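Local structure of cysteine synthase (Fusobacterium nucleatum subsp. nucleatum strain ATCC 25586, 5XEM) at residues Lys52-Ala57 against Gly61-Asp66; Asn8-Leu13 against Leu81-Ala86; Thr77-Ala82 against Arg109-Glu114. The protein probably makes L-cysteine and acetate from O-acetyl-L-serine and hydrogen sulfide with pyridoxal 5'-phosphate as cofactor, and is itself a hydrogen sulfide-producing enzyme. All blocks are in the same frame, centred on the assembly; numbering follows the deposited sequence.

Contact 1: Lys52-Ala57 against Gly61-Asp66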
loop_
_atom_site.group_PDB
_atom_site.type_symbol
_atom_site.label_atom_id
_atom_site.label_comp_id
_atom_site.label_asym_id
_atom_site.label_seq_id
_atom_site.Cartn_x
_atom_site.Cartn_y
_atom_site.Cartn_z
ATOM N N LYS A 52 11.087 15.367 4.840
ATOM C CA LYS A 52 11.761 16.358 5.659
ATOM C C LYS A 52 13.141 16.740 5.119
ATOM O O LYS A 52 13.493 17.931 5.120
ATOM C CB LYS A 52 11.857 15.945 7.116
ATOM C CG LYS A 52 12.299 17.142 7.976
ATOM C CD LYS A 52 12.171 16.940 9.465
ATOM C CE LYS A 52 12.609 18.170 10.250
ATOM N NZ LYS A 52 11.657 19.299 10.151
ATOM N N MET A 53 13.924 15.761 4.655
ATOM C CA MET A 53 15.234 16.080 4.076
ATOM C C MET A 53 15.089 16.996 2.874
ATOM O O MET A 53 15.867 17.975 2.723
ATOM C CB MET A 53 16.012 14.818 3.710
ATOM C CG MET A 53 16.432 14.011 4.920
ATOM S SD MET A 53 17.560 12.652 4.533
ATOM C CE MET A 53 16.527 11.601 3.494
ATOM N N ILE A 54 14.091 16.727 2.028
ATOM C CA ILE A 54 13.917 17.556 0.837
ATOM C C ILE A 54 13.399 18.940 1.205
ATOM O O ILE A 54 13.947 19.946 0.748
ATOM C CB ILE A 54 13.000 16.902 -0.228
ATOM C CG1 ILE A 54 13.683 15.687 -0.842
ATOM C CG2 ILE A 54 12.644 17.917 -1.329
ATOM C CD1 ILE A 54 15.040 15.924 -1.449
ATOM N N GLU A 55 12.360 18.986 2.033
ATOM C CA GLU A 55 11.759 20.269 2.413
ATOM C C GLU A 55 12.759 21.179 3.133
ATOM O O GLU A 55 12.851 22.368 2.792
ATOM C CB GLU A 55 10.527 20.079 3.247
ATOM C CG GLU A 55 9.322 19.655 2.436
ATOM C CD GLU A 55 8.066 19.672 3.267
ATOM O OE1 GLU A 55 8.107 19.559 4.515
ATOM O OE2 GLU A 55 7.001 19.774 2.638
ATOM N N GLU A 56 13.544 20.623 4.056
ATOM C CA GLU A 56 14.554 21.445 4.731
ATOM C C GLU A 56 15.623 21.964 3.750
ATOM O O GLU A 56 16.020 23.129 3.840
ATOM C CB GLU A 56 15.171 20.726 5.939
ATOM C CG GLU A 56 14.231 20.520 7.145
ATOM C CD GLU A 56 13.487 21.780 7.568
ATOM O OE1 GLU A 56 14.112 22.849 7.650
ATOM O OE2 GLU A 56 12.270 21.726 7.830
ATOM N N ALA A 57 16.089 21.144 2.803
ATOM C CA ALA A 57 17.092 21.569 1.818
ATOM C C ALA A 57 16.509 22.618 0.860
ATOM O O ALA A 57 17.193 23.569 0.450
ATOM C CB ALA A 57 17.644 20.369 1.028
ATOM N N GLY A 61 17.873 26.611 0.433
ATOM C CA GLY A 61 18.352 27.035 -0.860
ATOM C C GLY A 61 19.321 26.072 -1.504
ATOM O O GLY A 61 20.001 26.434 -2.447
ATOM N N LEU A 62 19.334 24.823 -1.036
ATOM C CA LEU A 62 20.185 23.775 -1.585
ATOM C C LEU A 62 19.583 23.006 -2.754
ATOM O O LEU A 62 20.281 22.224 -3.385
ATOM C CB LEU A 62 20.569 22.801 -0.478
ATOM C CG LEU A 62 21.533 23.352 0.570
ATOM C CD1 LEU A 62 21.672 22.387 1.743
ATOM C CD2 LEU A 62 22.891 23.630 -0.066
ATOM N N ILE A 63 18.301 23.233 -3.047
ATOM C CA ILE A 63 17.630 22.595 -4.173
ATOM C C ILE A 63 16.914 23.656 -4.996
ATOM O O ILE A 63 15.997 24.297 -4.504
ATOM C CB ILE A 63 16.596 21.538 -3.683
ATOM C CG1 ILE A 63 17.270 20.455 -2.823
ATOM C CG2 ILE A 63 15.860 20.900 -4.859
ATOM C CD1 ILE A 63 16.279 19.447 -2.236
ATOM N N ASP A 64 17.396 23.853 -6.219
ATOM C CA ASP A 64 16.750 24.661 -7.269
ATOM C C ASP A 64 16.013 23.681 -8.178
ATOM O O ASP A 64 16.165 22.457 -8.045
ATOM C CB ASP A 64 17.813 25.391 -8.122
ATOM C CG ASP A 64 18.728 26.310 -7.306
ATOM O OD1 ASP A 64 18.297 26.807 -6.264
ATOM O OD2 ASP A 64 19.879 26.544 -7.732
ATOM N N LYS A 65 15.274 24.218 -9.149
ATOM C CA LYS A 65 14.515 23.414 -10.103
ATOM C C LYS A 65 15.392 22.419 -10.837
ATOM O O LYS A 65 14.943 21.313 -11.154
ATOM C CB LYS A 65 13.820 24.313 -11.157
ATOM C CG LYS A 65 12.906 25.394 -10.593
ATOM C CD LYS A 65 12.529 26.419 -11.672
ATOM C CE LYS A 65 12.684 27.856 -11.189
ATOM N NZ LYS A 65 14.083 28.336 -11.351
ATOM N N ASP A 66 16.636 22.810 -11.121
ATOM C CA ASP A 66 17.544 21.986 -11.908
ATOM C C ASP A 66 18.583 21.214 -11.061
ATOM O O ASP A 66 19.522 20.673 -11.601
ATOM C CB ASP A 66 18.249 22.823 -12.984
ATOM C CG ASP A 66 19.016 24.006 -12.420
ATOM O OD1 ASP A 66 18.655 24.498 -11.324
ATOM O OD2 ASP A 66 19.970 24.455 -13.083
#
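I63 turns back over the end of helix 46-60 and lays its extended side chain against I54 and A57. The two isoleucines cross at about a right angle. CD1 of I63 makes the closest touches, 3.8 Å from CD1 of I54 and 3.7 Å from CB of A57, with CG1 behind it also on A57. I63 reaches I54 and A57 because CG1 stands opposite its carbonyl carbon (chi1 -58°) and the chain then runs straight on through chi2 of 176°. I54 bends instead, and both its CG2 and its CD1 face the incoming methyl. L62 adds little but its CB, 4.1 Å from CB of A57.

The polar part is backbone. The N-H of L62 reaches back to the O of A57 over 2.9 Å, with an N-H...O angle of 150°. G61, at positive phi, makes the reversal possible; it is also a calcium-binding position seen in a crystal structure of this protein. Y90 and F142 pack on I63 and close the apolar patch, and F142, on strand 141-142, touches A57 and L62 as well.

This is a Schellman motif: G61 ends the helix at positive phi, the 6→1 bond runs from L62 N-H to A57 O, and L62 and A57 form the usual apolar pair. I63 extends that apolar contact to I54 before strand 68-72 begins.

Contact 2: Asn8-Leu13 against Leu81-Ala86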
loop_
_atom_site.group_PDB
_atom_site.type_symbol
_atom_site.label_atom_id
_atom_site.label_comp_id
_atom_site.label_asym_id
_atom_site.label_seq_id
_atom_site.Cartn_x
_atom_site.Cartn_y
_atom_site.Cartn_z
ATOM N N ASN A 8 -3.999 17.622 -1.402
ATOM C CA ASN A 8 -3.509 18.364 -2.553
ATOM C C ASN A 8 -2.544 17.553 -3.381
ATOM O O ASN A 8 -2.524 17.685 -4.610
ATOM C CB ASN A 8 -2.882 19.689 -2.149
ATOM C CG ASN A 8 -3.904 20.794 -2.088
ATOM O OD1 ASN A 8 -4.679 20.978 -3.021
ATOM N ND2 ASN A 8 -3.917 21.521 -0.995
ATOM N N SER A 9 -1.723 16.752 -2.731
ATOM C CA SER A 9 -0.901 15.784 -3.448
ATOM C C SER A 9 -0.647 14.607 -2.529
ATOM O O SER A 9 -1.003 14.622 -1.339
ATOM C CB SER A 9 0.436 16.398 -3.862
ATOM O OG SER A 9 1.276 16.500 -2.710
ATOM N N VAL A 10 -0.006 13.586 -3.080
ATOM C CA VAL A 10 0.349 12.419 -2.249
ATOM C C VAL A 10 1.257 12.790 -1.066
ATOM O O VAL A 10 1.299 12.094 -0.051
ATOM C CB VAL A 10 0.960 11.267 -3.082
ATOM C CG1 VAL A 10 -0.082 10.682 -4.054
ATOM C CG2 VAL A 10 2.227 11.692 -3.811
ATOM N N ILE A 11 1.998 13.889 -1.185
ATOM C CA ILE A 11 2.808 14.352 -0.051
ATOM C C ILE A 11 1.974 14.550 1.196
ATOM O O ILE A 11 2.439 14.306 2.313
ATOM C CB ILE A 11 3.559 15.670 -0.380
ATOM C CG1 ILE A 11 4.547 15.405 -1.521
ATOM C CG2 ILE A 11 4.207 16.248 0.904
ATOM C CD1 ILE A 11 5.330 16.623 -2.018
ATOM N N ASP A 12 0.723 14.976 1.027
ATOM C CA ASP A 12 -0.133 15.205 2.184
ATOM C C ASP A 12 -0.596 13.918 2.880
ATOM O O ASP A 12 -1.111 13.960 3.999
ATOM C CB ASP A 12 -1.350 16.069 1.803
ATOM C CG ASP A 12 -0.946 17.412 1.241
ATOM O OD1 ASP A 12 -0.217 18.165 1.921
ATOM O OD2 ASP A 12 -1.308 17.703 0.099
ATOM N N LEU A 13 -0.411 12.765 2.244
ATOM C CA LEU A 13 -0.765 11.491 2.863
ATOM C C LEU A 13 0.334 10.890 3.759
ATOM O O LEU A 13 0.129 9.847 4.374
ATOM C CB LEU A 13 -1.135 10.475 1.794
ATOM C CG LEU A 13 -2.164 10.941 0.749
ATOM C CD1 LEU A 13 -2.479 9.810 -0.231
ATOM C CD2 LEU A 13 -3.398 11.488 1.423
ATOM N N LEU A 81 11.868 9.167 -1.775
ATOM C CA LEU A 81 12.429 10.256 -2.568
ATOM C C LEU A 81 11.863 10.299 -3.969
ATOM O O LEU A 81 11.530 11.367 -4.458
ATOM C CB LEU A 81 13.955 10.165 -2.631
ATOM C CG LEU A 81 14.693 10.485 -1.346
ATOM C CD1 LEU A 81 16.155 10.063 -1.467
ATOM C CD2 LEU A 81 14.569 11.979 -1.029
ATOM N N ALA A 82 11.690 9.140 -4.589
ATOM C CA ALA A 82 11.180 9.086 -5.968
ATOM C C ALA A 82 9.752 9.658 -6.069
ATOM O O ALA A 82 9.445 10.449 -6.953
ATOM C CB ALA A 82 11.248 7.666 -6.495
ATOM N N MET A 83 8.909 9.286 -5.115
ATOM C CA MET A 83 7.505 9.711 -5.099
ATOM C C MET A 83 7.457 11.223 -4.895
ATOM O O MET A 83 6.739 11.950 -5.604
ATOM C CB MET A 83 6.771 8.984 -3.990
ATOM C CG MET A 83 5.337 9.420 -3.808
ATOM S SD MET A 83 4.585 8.674 -2.353
ATOM C CE MET A 83 5.506 9.557 -1.091
ATOM N N ILE A 84 8.240 11.720 -3.937
ATOM C CA ILE A 84 8.250 13.153 -3.667
ATOM C C ILE A 84 8.835 13.965 -4.842
ATOM O O ILE A 84 8.274 14.996 -5.236
ATOM C CB ILE A 84 8.950 13.452 -2.357
ATOM C CG1 ILE A 84 8.067 12.944 -1.203
ATOM C CG2 ILE A 84 9.249 14.953 -2.243
ATOM C CD1 ILE A 84 8.851 12.728 0.071
ATOM N N CYS A 85 9.909 13.458 -5.433
ATOM C CA CYS A 85 10.538 14.126 -6.590
ATOM C C CYS A 85 9.636 14.097 -7.818
ATOM O O CYS A 85 9.654 15.037 -8.629
ATOM C CB CYS A 85 11.888 13.519 -6.906
ATOM S SG CYS A 85 13.163 13.934 -5.684
ATOM N N ALA A 86 8.811 13.043 -7.949
ATOM C CA ALA A 86 7.843 13.031 -9.023
ATOM C C ALA A 86 6.866 14.220 -8.898
ATOM O O ALA A 86 6.662 14.934 -9.887
ATOM C CB ALA A 86 7.082 11.701 -9.084
#
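Two first torsions bring V10 and M83 together. M83 holds CG opposite its backbone N (chi1 176°) and stays extended to the sulfur, bending only at chi3, so CG and SD project from helix 76-88 towards V10. V10, with chi1 of -66°, places CG2 between its own backbone N and carbonyl carbon, and this branch does the touching. CG2 of V10 meets CG of M83 at 3.9 Å and SD of M83 at 4.1 Å, the two side chains crossing at a slant.

One residue along, I11 reaches across with its outermost carbon, CD1, which comes to 4.3 Å from CG2 of I84. That looser touch is the second and last pair.

The loop is shaped by its own bonds. S9 N-H points to OD2 of D12 over 3.0 Å, on the anti side of the carboxylate and somewhat out of its plane, and D12 returns a backbone bond to the O of S9. Together with the bond from L13 N to V10 O, these help to hold the short 3-10 turn 10-13 that presents V10 and I11. Around it, L51 of helix 46-60 packs on I11, while N23 of the second subunit bonds to the O of N8 and E263 of that subunit packs on V10.

No hydrogen bond or ion pair forms between residues 8-13 and 81-86, so what holds them together here is burial of methyl, methylene and thioether groups, with the polar groups bonded within the turn and, at N8, to the second subunit.

Contact 3: Thr77-Ala82 against Arg109-Glu114. With CA (calcium ion), chain G; 85F ((2R)-2-azanyl-3-[(2R)-2-azanyl-3-oxidanyl-3-oxidanylidene-propyl]sulfanyl-propanoic acid), chain C.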
loop_
_atom_site.group_PDB
_atom_site.type_symbol
_atom_site.label_atom_id
_atom_site.label_comp_id
_atom_site.label_asym_id
_atom_site.label_seq_id
_atom_site.Cartn_x
_atom_site.Cartn_y
_atom_site.Cartn_z
ATOM N N THR A 77 14.180 4.379 1.115
ATOM C CA THR A 77 14.487 5.823 1.042
ATOM C C THR A 77 14.437 6.326 -0.408
ATOM O O THR A 77 13.920 7.415 -0.680
ATOM C CB THR A 77 15.803 6.146 1.748
ATOM O OG1 THR A 77 15.649 5.780 3.128
ATOM C CG2 THR A 77 16.105 7.661 1.651
ATOM N N GLY A 78 14.915 5.496 -1.334
ATOM C CA GLY A 78 14.805 5.775 -2.750
ATOM C C GLY A 78 13.392 5.881 -3.259
ATOM O O GLY A 78 13.051 6.815 -4.002
ATOM N N ILE A 79 12.536 4.956 -2.826
ATOM C CA ILE A 79 11.117 5.016 -3.212
ATOM C C ILE A 79 10.434 6.271 -2.679
ATOM O O ILE A 79 9.747 6.949 -3.408
ATOM C CB ILE A 79 10.367 3.762 -2.754
ATOM C CG1 ILE A 79 10.935 2.539 -3.483
ATOM C CG2 ILE A 79 8.849 3.946 -2.929
ATOM C CD1 ILE A 79 10.534 1.232 -2.801
ATOM N N GLY A 80 10.628 6.588 -1.402
ATOM C CA GLY A 80 10.089 7.804 -0.831
ATOM C C GLY A 80 10.577 9.080 -1.520
ATOM O O GLY A 80 9.801 9.971 -1.812
ATOM N N LEU A 81 11.868 9.167 -1.775
ATOM C CA LEU A 81 12.429 10.256 -2.568
ATOM C C LEU A 81 11.863 10.299 -3.969
ATOM O O LEU A 81 11.530 11.367 -4.458
ATOM C CB LEU A 81 13.955 10.165 -2.631
ATOM C CG LEU A 81 14.693 10.485 -1.346
ATOM C CD1 LEU A 81 16.155 10.063 -1.467
ATOM C CD2 LEU A 81 14.569 11.979 -1.029
ATOM N N ALA A 82 11.690 9.140 -4.589
ATOM C CA ALA A 82 11.180 9.086 -5.968
ATOM C C ALA A 82 9.752 9.658 -6.069
ATOM O O ALA A 82 9.445 10.449 -6.953
ATOM C CB ALA A 82 11.248 7.666 -6.495
ATOM N N ARG A 109 11.824 3.085 -10.670
ATOM C CA ARG A 109 11.703 3.527 -12.054
ATOM C C ARG A 109 10.275 3.967 -12.433
ATOM O O ARG A 109 10.136 4.880 -13.234
ATOM C CB ARG A 109 12.197 2.471 -13.022
ATOM C CG ARG A 109 13.695 2.372 -13.050
ATOM C CD ARG A 109 14.105 1.202 -13.895
ATOM N NE ARG A 109 15.555 1.058 -13.913
ATOM C CZ ARG A 109 16.203 0.002 -14.400
ATOM N NH1 ARG A 109 15.528 -1.031 -14.911
ATOM N NH2 ARG A 109 17.520 -0.027 -14.373
ATOM N N ALA A 110 9.239 3.366 -11.847
ATOM C CA ALA A 110 7.830 3.797 -12.123
ATOM C C ALA A 110 7.620 5.293 -11.812
ATOM O O ALA A 110 6.823 5.976 -12.465
ATOM C CB ALA A 110 6.849 2.969 -11.319
ATOM N N TYR A 111 8.335 5.800 -10.803
ATOM C CA TYR A 111 8.251 7.196 -10.438
ATOM C C TYR A 111 9.209 8.074 -11.237
ATOM O O TYR A 111 9.244 9.265 -11.022
ATOM C CB TYR A 111 8.552 7.397 -8.957
ATOM C CG TYR A 111 7.536 6.809 -8.011
ATOM C CD1 TYR A 111 6.273 7.353 -7.904
ATOM C CD2 TYR A 111 7.856 5.705 -7.215
ATOM C CE1 TYR A 111 5.340 6.819 -7.034
ATOM C CE2 TYR A 111 6.931 5.181 -6.326
ATOM C CZ TYR A 111 5.690 5.740 -6.229
ATOM O OH TYR A 111 4.755 5.209 -5.366
ATOM N N GLY A 112 9.964 7.500 -12.167
ATOM C CA GLY A 112 10.891 8.295 -13.000
ATOM C C GLY A 112 12.357 8.260 -12.584
ATOM O O GLY A 112 13.186 8.924 -13.214
ATOM N N THR A 113 12.699 7.470 -11.575
ATOM C CA THR A 113 14.044 7.476 -11.015
ATOM C C THR A 113 15.032 6.840 -11.974
ATOM O O THR A 113 14.698 5.869 -12.660
ATOM C CB THR A 113 14.098 6.695 -9.690
ATOM O OG1 THR A 113 13.007 7.083 -8.863
ATOM C CG2 THR A 113 15.424 6.953 -8.934
ATOM N N GLU A 114 16.252 7.375 -12.033
ATOM C CA GLU A 114 17.364 6.627 -12.621
ATOM C C GLU A 114 18.053 5.807 -11.531
ATOM O O GLU A 114 18.488 6.367 -10.527
ATOM C CB GLU A 114 18.382 7.561 -13.276
ATOM C CG GLU A 114 19.492 6.795 -13.987
ATOM C CD GLU A 114 20.640 7.680 -14.422
ATOM O OE1 GLU A 114 20.440 8.901 -14.587
ATOM O OE2 GLU A 114 21.754 7.148 -14.617
HETATM CA CA CA G . 13.920 10.935 -13.981
HETATM N N 85F C . 16.275 1.277 4.998
HETATM C CA 85F C . 17.233 2.249 4.429
HETATM C CB 85F C . 18.668 1.679 4.474
HETATM S SG 85F C . 19.356 1.574 6.108
HETATM C CD 85F C . 21.060 1.007 5.908
HETATM C CE 85F C . 21.208 -0.390 5.249
HETATM N NZ2 85F C . 20.346 -1.391 5.893
HETATM C CZ1 85F C . 22.689 -0.828 5.413
HETATM O OH1 85F C . 22.943 -2.029 5.099
HETATM O OH2 85F C . 23.555 -0.018 5.847
HETATM C C 85F C . 16.867 2.610 3.006
HETATM O OXT 85F C . 15.680 2.468 2.676
HETATM O O 85F C . 17.778 3.072 2.274
HETATM O O HOH W 1 12.017 10.720 -15.493
HETATM O O HOH W 2 15.010 9.687 -15.712
HETATM O O HOH W 3 16.275 10.691 -13.137
#
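Y111 lies against helix 76-88, and its atoms run along A82 and on to I79. CG stands opposite the carbonyl carbon of Y111 (chi1 -67°), which directs the ring to that helix. CB comes first, 3.7 Å from CB of A82 and 3.8 Å from the carbonyl O of A82. CG follows, over the backbone carbonyl carbon of A82. On one flank of the ring CD2 is 4.0 Å from CB of A82, and one atom further CE2 reaches CG2 of I79 at 4.1 Å; on the other, CD1 faces the backbone of M83. Both methyls meet the ring obliquely. The tyrosine thus spans a full helical turn, from A82 back to I79.

At about a right angle to this, OG1 of T113 approaches the same methyl, a tight 3.0 Å from CB of A82. That oxygen is engaged elsewhere, in a hydrogen bond with the backbone O of M108.

Between Y111 and T113 the chain turns at G112, whose positive phi closes helix 103-110 in a Schellman motif. The O of G112 faces outward and binds a calcium ion at 2.3 Å, together with three waters and two atoms from elsewhere. At the far end of the contact, T77 gives its backbone N-H to OXT of the bound lanthionine over 2.9 Å, nearly straight at 159°. A carboxylate at the start of a helix is probably favoured by the helix dipole.

Helix 76-88 is thus wedged between helix 103-110, whose L107 and M108 also touch I79, and helix 46-60 behind T77 and L81. L92 of strand 92-97 packs on A82 and T113, E114 leads into the neighbouring parallel strand 114-118, and S260 of the second subunit bonds to the O of A110.

Helix 76-88 ties the three together. Contacts 2 and 3 share its L81 and A82, with centres about 11 Å apart. Contact 1 reaches it through I54, whose CG1 lies 3.8 Å from CD2 of L81; its centre is about 14 Å from contact 2's and 16 Å from contact 3's. Along the chain contact 2 opens first, contact 1 forms within its span, and contact 3 opens after contact 1 has closed, on the helix where contact 2 ends. That helix packs on strand 68-72 of the parallel sheet; contact 1 meets strand 141-142 at F142, contact 3 strand 92-97. Contact 3 extends to the bound lanthionine, and contacts 2 and 3 also face the second subunit.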